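Local coordinates for protein probable benzoylformate decarboxylase (Rhodococcus jostii, PDB 7ORX) that binds thiamine diphosphate and belongs to the family of thiamine diphosphate-dependent enzymes, at residues C[255-267]-C[281-293]. Residues are numbered along the deposited sequence; the frame is centred on the assembly and turned at random.
Sequences VLPAGVADLSKTL and FRYHQYVPGNYLP
H284 N and A261 N donate across the contact, to A258 O (2.9 Å) and V287 O (3.1 Å) respectively, tying the irregular loop 281-293 to the first turn of helix 260-266 and to the residues that lead into it. The second bond is nearly straight, 160° at the hydrogen, and gives an amide at the helix start an acceptor from the loop.

V260 is the residue most extensively covered by the loop. Its CG2 sits over the centre of the Y283 ring in a CH-pi contact, 3.7 Å from the centroid, while F281 CB covers the opposite face. The other methyl, CG1, points anti to the backbone N (chi1 180°) and meets Y291 CD1. One turn on, L263 lays CD1 over a face of the F281 ring, 3.8 Å from its centroid. On another flank V287 spreads its branches, CG1 against the CA of N-cap G259 and CG2 against A261 CB at 3.6 Å. Further along the helix, P293 rests on S264 and L267, with CG 4.0 Å from L267 CB. S264 OG lies near both N290 O and A261 O, and its single proton could go to either.

A water accepts from Y283 OH and donates to V260 O and Y291 O, bridging ring, helix and loop. Y291 OH is hydrogen-bonded to Q109 NE2 of a neighbouring subunit.

The contact lies in the central domain, where the loop connects strands 272-276 and 297-302 of that domain's parallel sheet; the side chain of H284 is about 7 Å from a bound thiamine diphosphate. A258 O, V287 O, V260 O and Y291 O thus find partners in the two backbone bonds and the water, two methyls seat on ring faces, and the same loop that packs on the helix also carries side chains into the subunit interface.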
# COMPACT_ATOMS: atom_id res chain seq x y z
N VAL C 255 -13.23 22.04 -28.88
CA VAL C 255 -12.90 21.43 -27.58
C VAL C 255 -13.50 22.28 -26.48
O VAL C 255 -13.33 23.45 -26.50
CB VAL C 255 -11.38 21.30 -27.45
CG1 VAL C 255 -10.96 20.81 -26.08
CG2 VAL C 255 -10.85 20.37 -28.51
N LEU C 256 -14.21 21.69 -25.53
CA LEU C 256 -14.76 22.41 -24.37
C LEU C 256 -13.57 22.90 -23.57
O LEU C 256 -12.55 22.23 -23.51
CB LEU C 256 -15.66 21.47 -23.58
CG LEU C 256 -17.00 21.23 -24.24
CD1 LEU C 256 -17.85 20.27 -23.44
CD2 LEU C 256 -17.75 22.52 -24.40
N PRO C 257 -13.65 24.11 -22.98
CA PRO C 257 -12.58 24.60 -22.12
C PRO C 257 -12.58 23.80 -20.82
O PRO C 257 -13.64 23.33 -20.41
CB PRO C 257 -12.94 26.05 -21.87
CG PRO C 257 -14.45 26.09 -22.08
CD PRO C 257 -14.75 25.07 -23.15
N ALA C 258 -11.41 23.64 -20.21
CA ALA C 258 -11.18 22.73 -19.05
C ALA C 258 -11.28 23.53 -17.75
O ALA C 258 -10.50 23.25 -16.82
CB ALA C 258 -9.84 22.04 -19.20
N GLY C 259 -12.18 24.50 -17.70
CA GLY C 259 -12.58 25.23 -16.49
C GLY C 259 -14.05 24.97 -16.23
O GLY C 259 -14.80 24.77 -17.19
N VAL C 260 -14.45 24.94 -14.96
CA VAL C 260 -15.84 24.58 -14.59
C VAL C 260 -16.81 25.65 -15.13
O VAL C 260 -17.78 25.28 -15.82
CB VAL C 260 -15.95 24.40 -13.07
CG1 VAL C 260 -17.35 24.04 -12.65
CG2 VAL C 260 -14.96 23.38 -12.54
N ALA C 261 -16.56 26.92 -14.83
CA ALA C 261 -17.44 28.06 -15.20
C ALA C 261 -17.44 28.21 -16.71
O ALA C 261 -18.50 28.50 -17.28
CB ALA C 261 -16.96 29.33 -14.54
N ASP C 262 -16.27 28.01 -17.32
CA ASP C 262 -16.02 28.27 -18.76
C ASP C 262 -16.79 27.25 -19.61
O ASP C 262 -17.39 27.66 -20.65
CB ASP C 262 -14.51 28.27 -19.05
CG ASP C 262 -13.73 29.44 -18.44
OD1 ASP C 262 -14.35 30.38 -17.86
OD2 ASP C 262 -12.48 29.39 -18.55
N LEU C 263 -16.77 25.98 -19.18
CA LEU C 263 -17.46 24.85 -19.87
C LEU C 263 -18.97 25.08 -19.82
O LEU C 263 -19.62 24.98 -20.87
CB LEU C 263 -17.04 23.53 -19.23
CG LEU C 263 -17.50 22.27 -19.96
CD1 LEU C 263 -16.64 21.08 -19.59
CD2 LEU C 263 -18.96 21.95 -19.64
N SER C 264 -19.51 25.41 -18.65
CA SER C 264 -20.98 25.59 -18.49
C SER C 264 -21.46 26.81 -19.29
O SER C 264 -22.59 26.77 -19.81
CB SER C 264 -21.38 25.63 -17.04
OG SER C 264 -20.73 26.68 -16.38
N LYS C 265 -20.63 27.85 -19.41
CA LYS C 265 -20.96 29.09 -20.17
C LYS C 265 -21.01 28.74 -21.67
O LYS C 265 -21.91 29.24 -22.37
CB LYS C 265 -19.99 30.22 -19.81
CG LYS C 265 -20.19 31.55 -20.56
CD LYS C 265 -18.99 31.95 -21.47
CE LYS C 265 -19.35 32.41 -22.88
NZ LYS C 265 -20.10 33.70 -22.88
N THR C 266 -20.09 27.90 -22.15
CA THR C 266 -20.01 27.44 -23.56
C THR C 266 -21.28 26.68 -23.96
O THR C 266 -21.76 26.93 -25.09
CB THR C 266 -18.78 26.56 -23.77
OG1 THR C 266 -17.62 27.30 -23.39
CG2 THR C 266 -18.64 26.07 -25.19
N LEU C 267 -21.80 25.79 -23.09
CA LEU C 267 -22.99 24.94 -23.38
C LEU C 267 -24.30 25.63 -22.96
O LEU C 267 -25.36 24.96 -22.98
CB LEU C 267 -22.86 23.62 -22.62
CG LEU C 267 -21.66 22.75 -22.95
CD1 LEU C 267 -21.66 21.49 -22.13
CD2 LEU C 267 -21.61 22.42 -24.44
N PHE C 281 -15.89 16.04 -15.29
CA PHE C 281 -15.14 16.28 -16.51
C PHE C 281 -13.64 16.35 -16.13
O PHE C 281 -13.26 16.53 -14.94
CB PHE C 281 -15.58 17.58 -17.22
CG PHE C 281 -16.91 17.60 -17.95
CD1 PHE C 281 -17.06 16.99 -19.18
CD2 PHE C 281 -17.99 18.31 -17.46
CE1 PHE C 281 -18.27 17.01 -19.86
CE2 PHE C 281 -19.18 18.40 -18.17
CZ PHE C 281 -19.32 17.75 -19.37
N ARG C 282 -12.79 16.29 -17.14
CA ARG C 282 -11.31 16.39 -17.02
C ARG C 282 -10.90 17.89 -17.05
O ARG C 282 -10.16 18.36 -17.95
CB ARG C 282 -10.75 15.52 -18.13
CG ARG C 282 -9.40 14.94 -17.80
CD ARG C 282 -9.42 13.63 -17.06
NE ARG C 282 -7.99 13.31 -17.01
CZ ARG C 282 -7.23 13.26 -15.91
NH1 ARG C 282 -7.75 13.48 -14.71
NH2 ARG C 282 -5.96 12.92 -16.03
N TYR C 283 -11.37 18.64 -16.06
CA TYR C 283 -11.02 20.05 -15.77
C TYR C 283 -9.53 20.11 -15.45
O TYR C 283 -8.96 19.07 -15.17
CB TYR C 283 -11.82 20.57 -14.57
CG TYR C 283 -13.33 20.47 -14.67
CD1 TYR C 283 -14.00 21.08 -15.72
CD2 TYR C 283 -14.10 19.86 -13.70
CE1 TYR C 283 -15.38 21.03 -15.83
CE2 TYR C 283 -15.49 19.83 -13.78
CZ TYR C 283 -16.13 20.42 -14.87
OH TYR C 283 -17.48 20.50 -15.03
N HIS C 284 -8.93 21.29 -15.47
CA HIS C 284 -7.46 21.48 -15.34
C HIS C 284 -7.19 22.72 -14.49
O HIS C 284 -6.95 22.57 -13.28
CB HIS C 284 -6.81 21.54 -16.74
CG HIS C 284 -5.32 21.52 -16.72
ND1 HIS C 284 -4.59 21.14 -17.83
CD2 HIS C 284 -4.42 21.78 -15.73
CE1 HIS C 284 -3.30 21.20 -17.54
NE2 HIS C 284 -3.17 21.59 -16.26
N GLN C 285 -7.22 23.90 -15.12
CA GLN C 285 -7.36 25.20 -14.44
C GLN C 285 -8.57 25.10 -13.49
O GLN C 285 -9.60 24.56 -13.89
CB GLN C 285 -7.42 26.35 -15.48
CG GLN C 285 -8.53 26.23 -16.54
CD GLN C 285 -8.15 25.57 -17.87
OE1 GLN C 285 -7.18 24.86 -17.98
NE2 GLN C 285 -8.94 25.79 -18.92
N TYR C 286 -8.40 25.56 -12.25
CA TYR C 286 -9.45 25.80 -11.23
C TYR C 286 -10.11 27.14 -11.55
O TYR C 286 -9.55 28.18 -11.15
CB TYR C 286 -8.87 25.82 -9.81
CG TYR C 286 -9.89 25.98 -8.70
CD1 TYR C 286 -11.01 25.16 -8.65
CD2 TYR C 286 -9.72 26.94 -7.70
CE1 TYR C 286 -11.94 25.28 -7.63
CE2 TYR C 286 -10.64 27.07 -6.67
CZ TYR C 286 -11.75 26.23 -6.63
OH TYR C 286 -12.69 26.30 -5.64
N VAL C 287 -11.26 27.12 -12.23
CA VAL C 287 -12.12 28.33 -12.41
C VAL C 287 -13.52 27.95 -11.91
O VAL C 287 -14.34 27.41 -12.66
CB VAL C 287 -12.02 28.92 -13.84
CG1 VAL C 287 -11.30 27.99 -14.82
CG2 VAL C 287 -13.35 29.41 -14.43
N PRO C 288 -13.82 28.19 -10.60
CA PRO C 288 -15.09 27.77 -10.00
C PRO C 288 -16.37 28.50 -10.46
O PRO C 288 -16.30 29.62 -10.95
CB PRO C 288 -14.87 27.99 -8.48
CG PRO C 288 -13.79 29.03 -8.36
CD PRO C 288 -12.96 28.85 -9.61
N GLY C 289 -17.51 27.82 -10.26
CA GLY C 289 -18.85 28.17 -10.75
C GLY C 289 -19.69 26.92 -10.93
O GLY C 289 -19.39 25.90 -10.25
N ASN C 290 -20.70 26.97 -11.80
CA ASN C 290 -21.73 25.90 -11.98
C ASN C 290 -21.21 24.83 -12.95
O ASN C 290 -20.73 25.23 -14.04
CB ASN C 290 -23.06 26.46 -12.51
CG ASN C 290 -23.64 27.60 -11.70
OD1 ASN C 290 -23.57 27.60 -10.48
ND2 ASN C 290 -24.24 28.57 -12.37
N TYR C 291 -21.33 23.54 -12.60
CA TYR C 291 -20.90 22.40 -13.46
C TYR C 291 -21.70 22.41 -14.76
O TYR C 291 -21.11 22.24 -15.86
CB TYR C 291 -21.06 21.04 -12.76
CG TYR C 291 -20.11 20.82 -11.62
CD1 TYR C 291 -18.75 20.70 -11.85
CD2 TYR C 291 -20.56 20.76 -10.31
CE1 TYR C 291 -17.86 20.54 -10.80
CE2 TYR C 291 -19.69 20.58 -9.25
CZ TYR C 291 -18.33 20.49 -9.50
OH TYR C 291 -17.42 20.32 -8.51
N LEU C 292 -23.01 22.63 -14.64
CA LEU C 292 -23.93 22.69 -15.80
C LEU C 292 -24.52 24.08 -15.93
O LEU C 292 -24.68 24.79 -14.94
CB LEU C 292 -25.06 21.69 -15.59
CG LEU C 292 -24.63 20.24 -15.37
CD1 LEU C 292 -25.84 19.37 -15.20
CD2 LEU C 292 -23.80 19.73 -16.53
N PRO C 293 -24.90 24.47 -17.16
CA PRO C 293 -25.76 25.63 -17.37
C PRO C 293 -27.16 25.40 -16.77
O PRO C 293 -27.57 24.25 -16.64
CB PRO C 293 -25.79 25.84 -18.90
CG PRO C 293 -25.24 24.58 -19.51
CD PRO C 293 -24.61 23.75 -18.41
O HOH W 1 -18.52 22.52 -16.09